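Local coordinates for Methylcobalamin\: coenzyme M methyltransferase (Methanosarcina mazei, PDB 4AY7), which probably transfers the methyl group of a methylated corrinoid to coenzyme M, a zinc-dependent reaction of methanogenesis, at residues A191-I194 with Y195-M199; T85-V88 with E89-C93; R127-I130 with P131-L134; Q233-A236 with S237-S241. All blocks are in the same frame, centred on the assembly; numbering follows the deposited sequence.

Contact 1. Residues A191-I194 with Y195-M199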
loop_
_atom_site.group_PDB
_atom_site.type_symbol
_atom_site.label_atom_id
_atom_site.label_comp_id
_atom_site.label_asym_id
_atom_site.label_seq_id
_atom_site.Cartn_x
_atom_site.Cartn_y
_atom_site.Cartn_z
ATOM N N ALA A 191 7.501 -15.309 1.978
ATOM C CA ALA A 191 6.027 -15.393 1.894
ATOM C C ALA A 191 5.528 -14.183 1.110
ATOM O O ALA A 191 4.611 -14.285 0.299
ATOM C CB ALA A 191 5.362 -15.434 3.312
ATOM N N SER A 192 6.095 -13.028 1.381
ATOM C CA SER A 192 5.658 -11.758 0.725
ATOM C C SER A 192 5.815 -11.833 -0.788
ATOM O O SER A 192 4.926 -11.454 -1.536
ATOM C CB SER A 192 6.443 -10.558 1.324
ATOM O OG SER A 192 5.908 -10.286 2.638
ATOM N N ILE A 193 6.933 -12.380 -1.235
ATOM C CA ILE A 193 7.229 -12.420 -2.665
ATOM C C ILE A 193 6.248 -13.390 -3.331
ATOM O O ILE A 193 5.675 -13.104 -4.421
ATOM C CB ILE A 193 8.679 -12.890 -2.869
ATOM C CG1 ILE A 193 9.590 -11.787 -2.433
ATOM C CG2 ILE A 193 8.888 -13.377 -4.281
ATOM C CD1 ILE A 193 11.014 -12.237 -2.286
ATOM N N ILE A 194 6.026 -14.520 -2.675
ATOM C CA ILE A 194 5.091 -15.535 -3.202
ATOM C C ILE A 194 3.689 -14.924 -3.419
ATOM O O ILE A 194 3.054 -15.140 -4.450
ATOM C CB ILE A 194 4.996 -16.777 -2.315
ATOM C CG1 ILE A 194 6.322 -17.589 -2.355
ATOM C CG2 ILE A 194 3.779 -17.652 -2.728
ATOM C CD1 ILE A 194 6.558 -18.584 -1.226
ATOM N N TYR A 195 3.186 -14.245 -2.413
ATOM C CA TYR A 195 1.818 -13.644 -2.484
ATOM C C TYR A 195 1.774 -12.527 -3.508
ATOM O O TYR A 195 0.873 -12.463 -4.351
ATOM C CB TYR A 195 1.452 -13.102 -1.120
ATOM C CG TYR A 195 0.102 -12.382 -1.029
ATOM C CD1 TYR A 195 -1.007 -12.820 -1.741
ATOM C CD2 TYR A 195 -0.048 -11.276 -0.217
ATOM C CE1 TYR A 195 -2.241 -12.173 -1.655
ATOM C CE2 TYR A 195 -1.298 -10.636 -0.050
ATOM C CZ TYR A 195 -2.388 -11.086 -0.800
ATOM O OH TYR A 195 -3.595 -10.457 -0.726
ATOM N N ALA A 196 2.774 -11.656 -3.472
ATOM C CA ALA A 196 2.862 -10.546 -4.456
ATOM C C ALA A 196 2.824 -11.069 -5.914
ATOM O O ALA A 196 2.030 -10.611 -6.709
ATOM C CB ALA A 196 4.137 -9.722 -4.205
ATOM N N ASN A 197 3.667 -12.043 -6.251
ATOM C CA ASN A 197 3.622 -12.638 -7.547
ATOM C C ASN A 197 2.357 -13.287 -7.939
ATOM O O ASN A 197 1.982 -13.284 -9.135
ATOM C CB ASN A 197 4.861 -13.540 -7.804
ATOM C CG ASN A 197 6.158 -12.746 -8.014
ATOM O OD1 ASN A 197 6.130 -11.702 -8.584
ATOM N ND2 ASN A 197 7.294 -13.261 -7.535
ATOM N N ALA A 198 1.659 -13.892 -6.955
ATOM C CA ALA A 198 0.329 -14.391 -7.204
ATOM C C ALA A 198 -0.630 -13.304 -7.588
ATOM O O ALA A 198 -1.479 -13.533 -8.460
ATOM C CB ALA A 198 -0.246 -15.165 -6.002
ATOM N N MET A 199 -0.620 -12.184 -6.878
ATOM C CA MET A 199 -1.482 -11.057 -7.293
ATOM C C MET A 199 -1.139 -10.581 -8.711
ATOM O O MET A 199 -2.047 -10.335 -9.496
ATOM C CB MET A 199 -1.403 -9.883 -6.321
ATOM C CG MET A 199 -2.027 -10.147 -4.987
ATOM S SD MET A 199 -2.369 -8.699 -3.929
ATOM C CE MET A 199 -0.751 -8.382 -3.257
#
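Ile193 and Asn197, one turn apart on helix 178-202, run side by side and point the same way, with the methyl CG2 of Ile193 3.6 Å from ND2 of Asn197. The first torsion of Ile193 (chi1 -72°) places CG2 opposite its own backbone N, on the carbonyl side, where the next turn brings the amide alongside. The same two residues share the backbone bond from Asn197 N to Ile193 O, 2.9 Å long and almost straight at 175°.

The helix is packed tightly on the flank that carries Ser192, Tyr195 and Ala196. There CB of Ala196 comes within 3.3 Å of Ser192 O, and Phe235 of helix 221-238 and Met154 of strand 150-155 press against the same small side chain. The ring of Tyr195 leads away from the preceding turn to meet Val133 of helix 130-144, while CE of Met199 sits 3.9 Å above one of its faces, displaced toward the rim. Ile194 belongs to the looser, partly exposed side, touching Leu125 of a loop.

Across the turn itself, polar bonding is left to the backbone. Asn197 spends its amide elsewhere, OD1 accepting from Asn240 N and ND2 donating to Ser238 O, and so fixes the rotation of its flat group: an amide beside a methyl serves as a polar tie from helix 178-202 to the C-terminal end of helix 221-238 and the loop that follows.

Contact 2. Residues T85-V88 with E89-C93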
loop_
_atom_site.group_PDB
_atom_site.type_symbol
_atom_site.label_atom_id
_atom_site.label_comp_id
_atom_site.label_asym_id
_atom_site.label_seq_id
_atom_site.Cartn_x
_atom_site.Cartn_y
_atom_site.Cartn_z
ATOM N N THR A 85 -3.805 -7.475 6.578
ATOM C CA THR A 85 -3.797 -8.741 7.309
ATOM C C THR A 85 -3.948 -10.001 6.459
ATOM O O THR A 85 -3.820 -11.151 7.001
ATOM C CB THR A 85 -4.911 -8.826 8.434
ATOM O OG1 THR A 85 -6.210 -8.889 7.826
ATOM C CG2 THR A 85 -4.896 -7.616 9.428
ATOM N N VAL A 86 -4.179 -9.897 5.174
ATOM C CA VAL A 86 -4.422 -11.109 4.420
ATOM C C VAL A 86 -3.274 -12.139 4.493
ATOM O O VAL A 86 -3.496 -13.354 4.649
ATOM C CB VAL A 86 -4.831 -10.785 2.959
ATOM C CG1 VAL A 86 -4.932 -12.030 2.057
ATOM C CG2 VAL A 86 -6.170 -10.059 2.922
ATOM N N LEU A 87 -2.062 -11.654 4.258
ATOM C CA LEU A 87 -0.928 -12.534 4.165
ATOM C C LEU A 87 -0.599 -13.039 5.581
ATOM O O LEU A 87 -0.312 -14.203 5.789
ATOM C CB LEU A 87 0.284 -11.797 3.494
ATOM C CG LEU A 87 1.613 -12.630 3.432
ATOM C CD1 LEU A 87 1.323 -13.979 2.736
ATOM C CD2 LEU A 87 2.726 -11.810 2.752
ATOM N N VAL A 88 -0.597 -12.158 6.571
ATOM C CA VAL A 88 -0.182 -12.605 7.919
ATOM C C VAL A 88 -1.161 -13.658 8.476
ATOM O O VAL A 88 -0.741 -14.636 9.142
ATOM C CB VAL A 88 0.024 -11.408 8.875
ATOM C CG1 VAL A 88 1.252 -10.597 8.408
ATOM C CG2 VAL A 88 -1.154 -10.477 8.912
ATOM N N GLU A 89 -2.433 -13.517 8.152
ATOM C CA GLU A 89 -3.402 -14.500 8.483
ATOM C C GLU A 89 -3.165 -15.811 7.757
ATOM O O GLU A 89 -3.337 -16.864 8.375
ATOM C CB GLU A 89 -4.784 -14.026 8.111
ATOM C CG GLU A 89 -5.858 -15.040 8.415
ATOM C CD GLU A 89 -7.271 -14.491 8.196
ATOM O OE1 GLU A 89 -7.452 -13.809 7.202
ATOM O OE2 GLU A 89 -8.249 -14.722 8.952
ATOM N N ALA A 90 -2.884 -15.774 6.482
ATOM C CA ALA A 90 -2.503 -16.993 5.731
ATOM C C ALA A 90 -1.250 -17.652 6.305
ATOM O O ALA A 90 -1.212 -18.882 6.407
ATOM C CB ALA A 90 -2.374 -16.672 4.266
ATOM N N MET A 91 -0.372 -16.848 6.872
ATOM C CA MET A 91 0.813 -17.327 7.601
ATOM C C MET A 91 0.561 -17.835 9.036
ATOM O O MET A 91 1.525 -18.258 9.702
ATOM C CB MET A 91 1.924 -16.278 7.579
ATOM C CG MET A 91 2.608 -16.061 6.196
ATOM S SD MET A 91 3.581 -17.521 5.757
ATOM C CE MET A 91 4.941 -17.187 6.914
ATOM N N GLY A 92 -0.679 -17.741 9.531
ATOM C CA GLY A 92 -1.061 -18.296 10.843
ATOM C C GLY A 92 -1.489 -17.299 11.922
ATOM O O GLY A 92 -1.928 -17.691 12.964
ATOM N N CYS A 93 -1.452 -15.989 11.629
ATOM C CA CYS A 93 -2.012 -15.013 12.548
ATOM C C CYS A 93 -3.544 -15.140 12.709
ATOM O O CYS A 93 -4.283 -15.486 11.781
ATOM C CB CYS A 93 -1.637 -13.561 12.130
ATOM S SG CYS A 93 0.148 -13.195 12.183
HETATM O O HOH W 1 -5.981 -14.248 4.975
#
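Val88 and Cys93 meet where helix 86-90 ends: Cys93 N donates to Val88 O over 2.9 Å, and SG of Cys93 rests 3.8 Å from CB of Val88. A second bond, from Gly92 N to Glu89 O, completes a Schellman motif, for which Gly92 adopts a positive phi of 115°. Just before it, Met91 N reaches Leu87 O at 2.9 Å, and CG of Met91 lies 4.2 Å from CD1 of Leu87.

Farther up the helix, Val86 O serves two donors. Ala90 N binds it at 3.1 Å, and a water donates to it at 2.7 Å. The same water also donates to OE1 of Glu89, whose extended chain starts out opposite its backbone N (chi1 179°) and passes back along the turn. Arg129 holds OE1 from outside through a salt bridge. Thr85, at the N-cap, makes no capping bond with its side chain; its OG1 turns instead to the 3-sulfinoalanine at position 83.

The short helix is wedged among longer ones. Glu155, at the end of strand 150-155, accepts from Val88 N through OE2, Val86 packs on Ile130 and Val133 of helix 130-144, Leu87 and Met91 lean on helix 178-202, and Val88 touches Val160 of helix 157-165.

Contact 3. Residues R127-I130 with P131-L134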
loop_
_atom_site.group_PDB
_atom_site.type_symbol
_atom_site.label_atom_id
_atom_site.label_comp_id
_atom_site.label_asym_id
_atom_site.label_seq_id
_atom_site.Cartn_x
_atom_site.Cartn_y
_atom_site.Cartn_z
ATOM N N ARG A 127 -4.477 -20.664 1.501
ATOM C CA ARG A 127 -4.775 -20.346 2.884
ATOM C C ARG A 127 -5.408 -18.994 3.152
ATOM O O ARG A 127 -5.189 -18.043 2.421
ATOM C CB ARG A 127 -3.521 -20.470 3.732
ATOM C CG ARG A 127 -3.024 -21.899 3.794
ATOM C CD ARG A 127 -1.914 -22.051 4.825
ATOM N NE ARG A 127 -1.490 -23.468 4.858
ATOM C CZ ARG A 127 -1.097 -24.117 5.942
ATOM N NH1 ARG A 127 -1.028 -23.470 7.108
ATOM N NH2 ARG A 127 -0.759 -25.425 5.865
ATOM N N GLY A 128 -6.248 -18.935 4.193
ATOM C CA GLY A 128 -6.835 -17.661 4.605
ATOM C C GLY A 128 -7.697 -17.094 3.498
ATOM O O GLY A 128 -8.423 -17.827 2.848
ATOM N N ARG A 129 -7.545 -15.789 3.285
ATOM C CA ARG A 129 -8.315 -15.047 2.301
ATOM C C ARG A 129 -7.502 -14.727 1.051
ATOM O O ARG A 129 -7.962 -13.977 0.189
ATOM C CB ARG A 129 -8.887 -13.833 2.990
ATOM C CG ARG A 129 -9.883 -14.124 4.069
ATOM C CD ARG A 129 -10.310 -12.836 4.765
ATOM N NE ARG A 129 -9.275 -12.289 5.651
ATOM C CZ ARG A 129 -8.811 -11.062 5.601
ATOM N NH1 ARG A 129 -9.307 -10.205 4.738
ATOM N NH2 ARG A 129 -7.867 -10.693 6.456
ATOM N N ILE A 130 -6.361 -15.390 0.879
ATOM C CA ILE A 130 -5.579 -15.218 -0.319
ATOM C C ILE A 130 -6.447 -15.511 -1.527
ATOM O O ILE A 130 -6.509 -14.721 -2.491
ATOM C CB ILE A 130 -4.227 -16.010 -0.295
ATOM C CG1 ILE A 130 -3.271 -15.273 0.671
ATOM C CG2 ILE A 130 -3.556 -15.997 -1.689
ATOM C CD1 ILE A 130 -1.938 -15.953 0.867
ATOM N N PRO A 131 -7.169 -16.597 -1.486
ATOM C CA PRO A 131 -8.024 -16.828 -2.630
ATOM C C PRO A 131 -9.185 -15.820 -2.842
ATOM O O PRO A 131 -9.661 -15.701 -3.982
ATOM C CB PRO A 131 -8.610 -18.221 -2.320
ATOM C CG PRO A 131 -7.621 -18.865 -1.389
ATOM C CD PRO A 131 -7.254 -17.710 -0.511
ATOM N N VAL A 132 -9.618 -15.100 -1.814
ATOM C CA VAL A 132 -10.604 -14.029 -1.995
ATOM C C VAL A 132 -9.980 -12.862 -2.815
ATOM O O VAL A 132 -10.605 -12.361 -3.773
ATOM C CB VAL A 132 -11.084 -13.454 -0.652
ATOM C CG1 VAL A 132 -12.147 -12.424 -0.886
ATOM C CG2 VAL A 132 -11.760 -14.546 0.206
ATOM N N VAL A 133 -8.760 -12.459 -2.430
ATOM C CA VAL A 133 -8.068 -11.388 -3.113
ATOM C C VAL A 133 -7.750 -11.750 -4.557
ATOM O O VAL A 133 -8.032 -10.954 -5.453
ATOM C CB VAL A 133 -6.766 -11.010 -2.393
ATOM C CG1 VAL A 133 -6.016 -9.944 -3.225
ATOM C CG2 VAL A 133 -7.126 -10.441 -1.006
ATOM N N LEU A 134 -7.277 -12.968 -4.808
ATOM C CA LEU A 134 -6.960 -13.346 -6.188
ATOM C C LEU A 134 -8.201 -13.389 -7.043
ATOM O O LEU A 134 -8.213 -12.945 -8.172
ATOM C CB LEU A 134 -6.200 -14.680 -6.221
ATOM C CG LEU A 134 -4.887 -14.683 -5.410
ATOM C CD1 LEU A 134 -4.177 -16.019 -5.606
ATOM C CD2 LEU A 134 -3.920 -13.513 -5.798
#
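Ile130, Pro131 and Arg129 carry this start of helix 130-144. Across the peptide bond that Ile130 and Pro131 share, CB of Ile130 lies 3.5 Å from CD of Pro131, a tight fit that comes with the proline ring. One turn on, Ile130 and Leu134 run side by side in the same direction, with CG2 of Ile130 4.0 Å from CD1 of Leu134. The chi1 of -74° makes this possible, since it puts CG2 opposite the backbone N and beside the carbonyl carbon, on the side where the helix proceeds. Ile130 O is in turn engaged by Leu134 N at 3.0 Å.

Pro131 stands in the first turn of the helix, where a residue needs no N-H of its own. Its ring lies against the type II' turn that runs from Arg127 to Ile130, with CD 3.6 Å from Gly128 O. Gly128 meets the positive phi of that turn.

Arg129 is the N-cap residue. Its carbonyl O receives Val133 N at 3.1 Å in a nearly straight bond of 163° and takes a weak second bond from Val132 N, while its CB touches CG2 of Val132. Beyond this the chain bends at chi3 (-74°), and the guanidinium finds its partners outside the helix: NE in a salt bridge to Glu89, NH1 on the 3-sulfinoalanine at position 83.

One residue thus does two chemical jobs, its carbonyl opening the helix and its guanidinium bridging the carboxylate of Glu89 and the sulfinate at position 83.

Contact 4. Residues Q233-A236 with S237-S241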
loop_
_atom_site.group_PDB
_atom_site.type_symbol
_atom_site.label_atom_id
_atom_site.label_comp_id
_atom_site.label_asym_id
_atom_site.label_seq_id
_atom_site.Cartn_x
_atom_site.Cartn_y
_atom_site.Cartn_z
ATOM N N GLN A 233 14.831 -4.654 -0.542
ATOM C CA GLN A 233 15.551 -4.880 -1.810
ATOM C C GLN A 233 15.265 -6.236 -2.440
ATOM O O GLN A 233 15.016 -6.312 -3.657
ATOM C CB GLN A 233 17.052 -4.750 -1.616
ATOM C CG GLN A 233 17.437 -3.303 -1.447
ATOM C CD GLN A 233 18.894 -3.084 -1.022
ATOM O OE1 GLN A 233 19.476 -3.896 -0.314
ATOM N NE2 GLN A 233 19.453 -1.963 -1.411
ATOM N N LYS A 234 15.223 -7.287 -1.618
ATOM C CA LYS A 234 14.966 -8.623 -2.155
ATOM C C LYS A 234 13.549 -8.724 -2.654
ATOM O O LYS A 234 13.276 -9.354 -3.701
ATOM C CB LYS A 234 15.226 -9.681 -1.124
ATOM C CG LYS A 234 15.108 -11.096 -1.649
ATOM C CD LYS A 234 15.307 -12.049 -0.479
ATOM C CE LYS A 234 15.376 -13.508 -0.920
ATOM N NZ LYS A 234 16.314 -13.614 -2.086
ATOM N N PHE A 235 12.605 -8.132 -1.894
ATOM C CA PHE A 235 11.233 -8.116 -2.378
ATOM C C PHE A 235 11.088 -7.448 -3.742
ATOM O O PHE A 235 10.483 -8.017 -4.684
ATOM C CB PHE A 235 10.361 -7.361 -1.356
ATOM C CG PHE A 235 8.920 -7.285 -1.738
ATOM C CD1 PHE A 235 8.451 -6.251 -2.484
ATOM C CD2 PHE A 235 8.021 -8.285 -1.299
ATOM C CE1 PHE A 235 7.104 -6.156 -2.822
ATOM C CE2 PHE A 235 6.687 -8.226 -1.652
ATOM C CZ PHE A 235 6.230 -7.149 -2.439
ATOM N N ALA A 236 11.612 -6.222 -3.852
ATOM C CA ALA A 236 11.424 -5.400 -5.067
ATOM C C ALA A 236 12.078 -6.109 -6.212
ATOM O O ALA A 236 11.516 -6.187 -7.304
ATOM C CB ALA A 236 12.040 -4.041 -4.919
ATOM N N SER A 237 13.216 -6.742 -5.941
ATOM C CA SER A 237 13.883 -7.426 -7.055
ATOM C C SER A 237 13.230 -8.726 -7.509
ATOM O O SER A 237 13.473 -9.194 -8.617
ATOM C CB SER A 237 15.370 -7.575 -6.773
ATOM O OG SER A 237 15.564 -8.588 -5.811
ATOM N N SER A 238 12.478 -9.372 -6.624
ATOM C CA SER A 238 11.915 -10.684 -6.913
ATOM C C SER A 238 10.470 -10.675 -7.419
ATOM O O SER A 238 9.934 -11.713 -7.852
ATOM C CB SER A 238 11.983 -11.495 -5.639
ATOM O OG SER A 238 13.319 -11.524 -5.082
ATOM N N VAL A 239 9.811 -9.550 -7.229
ATOM C CA VAL A 239 8.412 -9.361 -7.616
ATOM C C VAL A 239 8.331 -8.894 -9.066
ATOM O O VAL A 239 8.982 -7.907 -9.464
ATOM C CB VAL A 239 7.738 -8.371 -6.674
ATOM C CG1 VAL A 239 6.324 -8.009 -7.144
ATOM C CG2 VAL A 239 7.633 -9.014 -5.297
ATOM N N ASN A 240 7.510 -9.595 -9.829
ATOM C CA ASN A 240 7.439 -9.466 -11.290
ATOM C C ASN A 240 6.501 -8.361 -11.769
ATOM O O ASN A 240 5.711 -8.553 -12.666
ATOM C CB ASN A 240 7.092 -10.856 -11.878
ATOM C CG ASN A 240 8.224 -11.847 -11.585
ATOM O OD1 ASN A 240 9.361 -11.499 -11.773
ATOM N ND2 ASN A 240 7.935 -12.965 -11.054
ATOM N N SER A 241 6.583 -7.202 -11.127
ATOM C CA SER A 241 5.836 -6.004 -11.591
ATOM C C SER A 241 6.513 -4.760 -11.039
ATOM O O SER A 241 7.399 -4.843 -10.150
ATOM C CB SER A 241 4.368 -6.008 -11.085
ATOM O OG SER A 241 4.335 -5.853 -9.666
#
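Lys234 O is gripped by more than one group of the last helical turn. OG of Ser238 donates to it at 2.6 Å, and Ser238 N adds a weak bond to the same oxygen. The hydroxyl gets there because its chi1 of -53° sets OG beside the backbone N, opposite the carbonyl carbon, and so directs it back up the helix. OG of Ser237 also stands 3.2 Å from Lys234 O, but Gln233 O is equally near and the destination of its proton is not settled.

The bonding pattern shifts in this turn. Phe235 O receives Ser238 N at 3.1 Å from well above its carbonyl plane, 67° out of it, and Val239 N weakly at 3.0 Å. Helix 221-238 is the helix of a beta-alpha-beta unit of the TIM barrel, between strands 206-210 and 242-246, and its last turn, where i to i+3 bonding comes in, is where the chain leaves the helix for the second strand.

Val239, the first residue to leave helical geometry, lays CG2 squarely over the ring of Phe235 in a CH-pi contact, 3.7 Å from the centroid and only 10° off the ring normal. Ile209 of strand 206-210 and Phe263 also touch the side chain of Phe235, while Ile207 packs on Val239.

Contact 1 is the hub of the group, touching the other three, whereas contact 4 has its nearest atoms about 7 Å from those of contact 2 and about 12 Å from those of contact 3. Contacts 1 and 2 are largely buried; contacts 3 and 4 are partly open. Each samples a different stage of a helix: the middle in contact 1, the start in contact 3, the end in contact 4, and the whole of a short helix in contact 2. Chemistry follows place. Van der Waals packing joins contact 1 to contacts 2 and 3, amide hydrogen bonds tie it to contact 4, and a salt bridge binds contacts 2 and 3, its arginine side chain about 9 Å from that of Gln103, a coenzyme M-binding residue.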